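Local coordinates for protein Mn transporter subunit (Synechocystis sp. PCC 6803, PDB 3UJP) that binds manganese as the substrate-binding subunit of a manganese transporter, probably delivering the ion to its membrane partner for uptake, at residues A165-Y168 / S169-L172; K252-K255 / Q256-Q259. One frame throughout, in Å; residues are numbered along the deposited sequence.

Contact 1. Residues A165-Y168 / S169-L172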
loop_
_atom_site.group_PDB
_atom_site.type_symbol
_atom_site.label_atom_id
_atom_site.label_comp_id
_atom_site.label_asym_id
_atom_site.label_seq_id
_atom_site.Cartn_x
_atom_site.Cartn_y
_atom_site.Cartn_z
ATOM N N ALA A 165 12.643 4.616 13.584
ATOM C CA ALA A 165 12.530 4.251 14.989
ATOM C C ALA A 165 12.973 5.430 15.836
ATOM O O ALA A 165 12.325 5.782 16.815
ATOM C CB ALA A 165 13.373 3.033 15.293
ATOM N N ALA A 166 14.090 6.037 15.441
ATOM C CA ALA A 166 14.581 7.274 16.047
ATOM C C ALA A 166 13.458 8.304 16.197
ATOM O O ALA A 166 13.134 8.745 17.307
ATOM C CB ALA A 166 15.708 7.846 15.190
ATOM N N VAL A 167 12.883 8.687 15.059
ATOM C CA VAL A 167 11.786 9.639 15.009
ATOM C C VAL A 167 10.558 9.167 15.804
ATOM O O VAL A 167 9.915 9.950 16.470
ATOM C CB VAL A 167 11.387 9.938 13.547
ATOM C CG1 VAL A 167 10.035 10.643 13.463
ATOM C CG2 VAL A 167 12.464 10.735 12.871
ATOM N N TYR A 168 10.214 7.888 15.749
ATOM C CA TYR A 168 9.057 7.421 16.515
ATOM C C TYR A 168 9.428 7.413 18.003
ATOM O O TYR A 168 8.644 7.858 18.834
ATOM C CB TYR A 168 8.571 6.045 16.018
ATOM C CG TYR A 168 7.131 5.747 16.349
ATOM C CD1 TYR A 168 6.140 6.656 16.046
ATOM C CD2 TYR A 168 6.750 4.547 16.964
ATOM C CE1 TYR A 168 4.788 6.389 16.347
ATOM C CE2 TYR A 168 5.406 4.275 17.279
ATOM C CZ TYR A 168 4.422 5.199 16.960
ATOM O OH TYR A 168 3.081 4.972 17.260
ATOM N N SER A 169 10.621 6.929 18.339
ATOM C CA SER A 169 11.062 6.913 19.733
ATOM C C SER A 169 10.955 8.314 20.318
ATOM O O SER A 169 10.509 8.515 21.444
ATOM C CB SER A 169 12.511 6.428 19.858
ATOM O OG SER A 169 12.640 5.044 19.585
ATOM N N GLU A 170 11.376 9.285 19.521
ATOM C CA GLU A 170 11.397 10.666 19.943
ATOM C C GLU A 170 10.011 11.248 20.161
ATOM O O GLU A 170 9.815 12.055 21.049
ATOM C CB GLU A 170 12.117 11.505 18.904
ATOM C CG GLU A 170 11.559 12.903 18.838
ATOM C CD GLU A 170 12.048 13.674 17.638
ATOM O OE1 GLU A 170 11.490 13.475 16.529
ATOM O OE2 GLU A 170 12.980 14.488 17.818
ATOM N N GLN A 171 9.054 10.863 19.334
ATOM C CA GLN A 171 7.693 11.384 19.461
ATOM C C GLN A 171 6.951 10.677 20.579
ATOM O O GLN A 171 5.961 11.190 21.081
ATOM C CB GLN A 171 6.907 11.200 18.169
ATOM C CG GLN A 171 7.475 11.919 16.980
ATOM C CD GLN A 171 6.973 11.328 15.702
ATOM O OE1 GLN A 171 6.205 10.379 15.730
ATOM N NE2 GLN A 171 7.407 11.878 14.565
ATOM N N LEU A 172 7.422 9.483 20.928
ATOM C CA LEU A 172 6.955 8.769 22.116
ATOM C C LEU A 172 7.348 9.508 23.405
ATOM O O LEU A 172 6.529 9.614 24.332
ATOM C CB LEU A 172 7.555 7.364 22.164
ATOM C CG LEU A 172 6.742 6.099 21.911
ATOM C CD1 LEU A 172 5.249 6.337 21.912
ATOM C CD2 LEU A 172 7.182 5.494 20.613
#

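Contact 2. Residues K252-K255 / Q256-Q259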
loop_
_atom_site.group_PDB
_atom_site.type_symbol
_atom_site.label_atom_id
_atom_site.label_comp_id
_atom_site.label_asym_id
_atom_site.label_seq_id
_atom_site.Cartn_x
_atom_site.Cartn_y
_atom_site.Cartn_z
ATOM N N LYS A 252 -22.453 -2.761 29.083
ATOM C CA LYS A 252 -23.602 -3.095 29.928
ATOM C C LYS A 252 -23.339 -3.171 31.438
ATOM O O LYS A 252 -24.173 -2.757 32.250
ATOM C CB LYS A 252 -24.227 -4.398 29.441
ATOM C CG LYS A 252 -24.628 -4.353 27.971
ATOM C CD LYS A 252 -25.275 -5.663 27.545
ATOM C CE LYS A 252 -24.376 -6.881 27.854
ATOM N NZ LYS A 252 -24.974 -8.212 27.449
ATOM N N GLY A 253 -22.187 -3.703 31.821
ATOM C CA GLY A 253 -21.852 -3.788 33.227
ATOM C C GLY A 253 -21.464 -2.448 33.818
ATOM O O GLY A 253 -21.802 -2.156 34.967
ATOM N N GLN A 254 -20.739 -1.637 33.042
ATOM C CA GLN A 254 -20.252 -0.333 33.511
ATOM C C GLN A 254 -21.373 0.677 33.602
ATOM O O GLN A 254 -21.531 1.365 34.615
ATOM C CB GLN A 254 -19.210 0.226 32.561
ATOM C CG GLN A 254 -18.440 1.373 33.150
ATOM C CD GLN A 254 -17.437 0.916 34.183
ATOM O OE1 GLN A 254 -16.234 1.088 34.008
ATOM N NE2 GLN A 254 -17.925 0.322 35.272
ATOM N N LYS A 255 -22.130 0.783 32.515
ATOM C CA LYS A 255 -23.402 1.485 32.539
ATOM C C LYS A 255 -24.238 1.145 33.804
ATOM O O LYS A 255 -24.794 2.049 34.437
ATOM C CB LYS A 255 -24.179 1.223 31.238
ATOM C CG LYS A 255 -23.691 2.089 30.080
ATOM C CD LYS A 255 -24.465 1.833 28.802
ATOM C CE LYS A 255 -24.036 2.800 27.705
ATOM N NZ LYS A 255 -24.590 2.407 26.364
ATOM N N GLN A 256 -24.309 -0.138 34.176
ATOM C CA GLN A 256 -24.987 -0.562 35.414
ATOM C C GLN A 256 -24.510 0.240 36.632
ATOM O O GLN A 256 -25.294 0.905 37.306
ATOM C CB GLN A 256 -24.758 -2.060 35.693
ATOM C CG GLN A 256 -25.500 -3.062 34.794
ATOM C CD GLN A 256 -25.330 -4.517 35.262
ATOM O OE1 GLN A 256 -25.268 -4.791 36.466
ATOM N NE2 GLN A 256 -25.242 -5.447 34.306
ATOM N N VAL A 257 -23.216 0.155 36.914
ATOM C CA VAL A 257 -22.624 0.861 38.045
ATOM C C VAL A 257 -22.727 2.392 37.895
ATOM O O VAL A 257 -22.309 3.149 38.775
ATOM C CB VAL A 257 -21.143 0.412 38.280
ATOM C CG1 VAL A 257 -20.742 -0.652 37.273
ATOM C CG2 VAL A 257 -20.189 1.609 38.238
ATOM N N ALA A 258 -23.308 2.837 36.784
ATOM C CA ALA A 258 -23.428 4.265 36.496
ATOM C C ALA A 258 -24.812 4.810 36.851
ATOM O O ALA A 258 -24.932 5.856 37.510
ATOM C CB ALA A 258 -23.102 4.540 35.031
ATOM N N GLN A 259 -25.851 4.107 36.413
ATOM C CA GLN A 259 -27.224 4.519 36.684
ATOM C C GLN A 259 -27.657 4.100 38.084
ATOM O O GLN A 259 -28.835 4.187 38.432
ATOM C CB GLN A 259 -28.175 3.930 35.640
ATOM C CG GLN A 259 -28.283 4.750 34.364
ATOM C CD GLN A 259 -27.370 4.240 33.264
ATOM O OE1 GLN A 259 -26.576 4.995 32.700
ATOM N NE2 GLN A 259 -27.481 2.954 32.951
#

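Contact 1. Residues A165-Y168 / S169-L172
Y168 meets Q171 and L172 on one side of helix 158-183, one turn along. Apolar contact comes from L172, whose CD2 lies over a face of the Y168 ring in a CH-pi arrangement, 4.2 Å from the ring centroid. With CG of Y168 swung away from the backbone nitrogen (chi1 -157°), the ring lies beside the next turn. At the ring edge, the OE1 atom of Q171 approaches CD1 of Y168 to 3.7 Å, with amide and ring planes 79° apart. The nitrogen end of the same amide, NE2, lies against V167 CG1, the two side chains running side by side. With an alanine in place of Q171, a gap would probably open between V167 CG1 and the edge of the Y168 ring.

Polar contacts follow the helix. L172 N bonds to Y168 O at 2.9 Å, and A165 O accepts two donors, S169 N and, from above the carbonyl plane, S169 OG at 2.9 Å. E170 turns to a second subunit, where its OE1 takes a hydrogen bond from M89 N. The helix thus satisfies a serine hydroxyl internally, while the carboxylate of E170 is turned to a subunit interface.

Contact 2. Residues K252-K255 / Q256-Q259
Q259 folds back over the carbonyl of K255, one turn earlier in the chain. Its CB is still distant, 4.1 Å from K255 O. CG sits beside the backbone N, anti to the carbonyl carbon (chi1 -85°), and the bend at chi2 (96°) then swings the amide back toward the preceding turn. CD comes within 3.6 Å of K255 O and OE1 within 3.9 Å, while NE2 approaches the same oxygen to 3.2 Å. The angle at NE2 is too poor for a hydrogen bond, so the amide rests beside the carbonyl without bonding to it; NE2 also passes 4.1 Å from K255 CB.

The bond to that oxygen comes from the backbone: Q259 N donates to K255 O at 3.0 Å, with a C=O...N angle of 170°. A second donor to K255 O, A258 N, is modelled less surely, and V257 N reaches G253 O through a weak bond. The K255 side chain itself heads elsewhere, its extended chain carrying NZ to a salt bridge with D251.

The buried flank is largely apolar, with Q254 among V257 and A258. V257 packs on V231 and I232 of helix 225-236 and on I243 of strand 242-246, which A258 also touches. Q254 lies against F265 of strand 264-269 and against C196, which is disulfide-bonded to C245. Helix 252-256 and the turn after it therefore form part of the beta-alpha-beta crossover joining parallel strands 242-246 and 264-269, with helix 225-236 alongside and the bound manganese about 14 Å from the side chain of Q254.

Overall arrangement
Following the chain from the N terminus, the four-stranded parallel sheet and helix 136-153 come first, then contact 1 within helix 158-183. That helix packs on helices 39-49, 136-153 and 284-296, bringing together early and late parts of the chain. Two parallel strand pairs follow, and contact 2 falls in the connection between strands 242-246 and 264-269. Each contact spans about a turn, so neither closes a long loop; they stand in series, neither nested nor crossed. The centres of contact 1 and contact 2 are about 39 Å apart, on opposite sides of the chain's centre, and the two do not touch. Contact 1 adjoins a second subunit, whereas contact 2 meets no other chain.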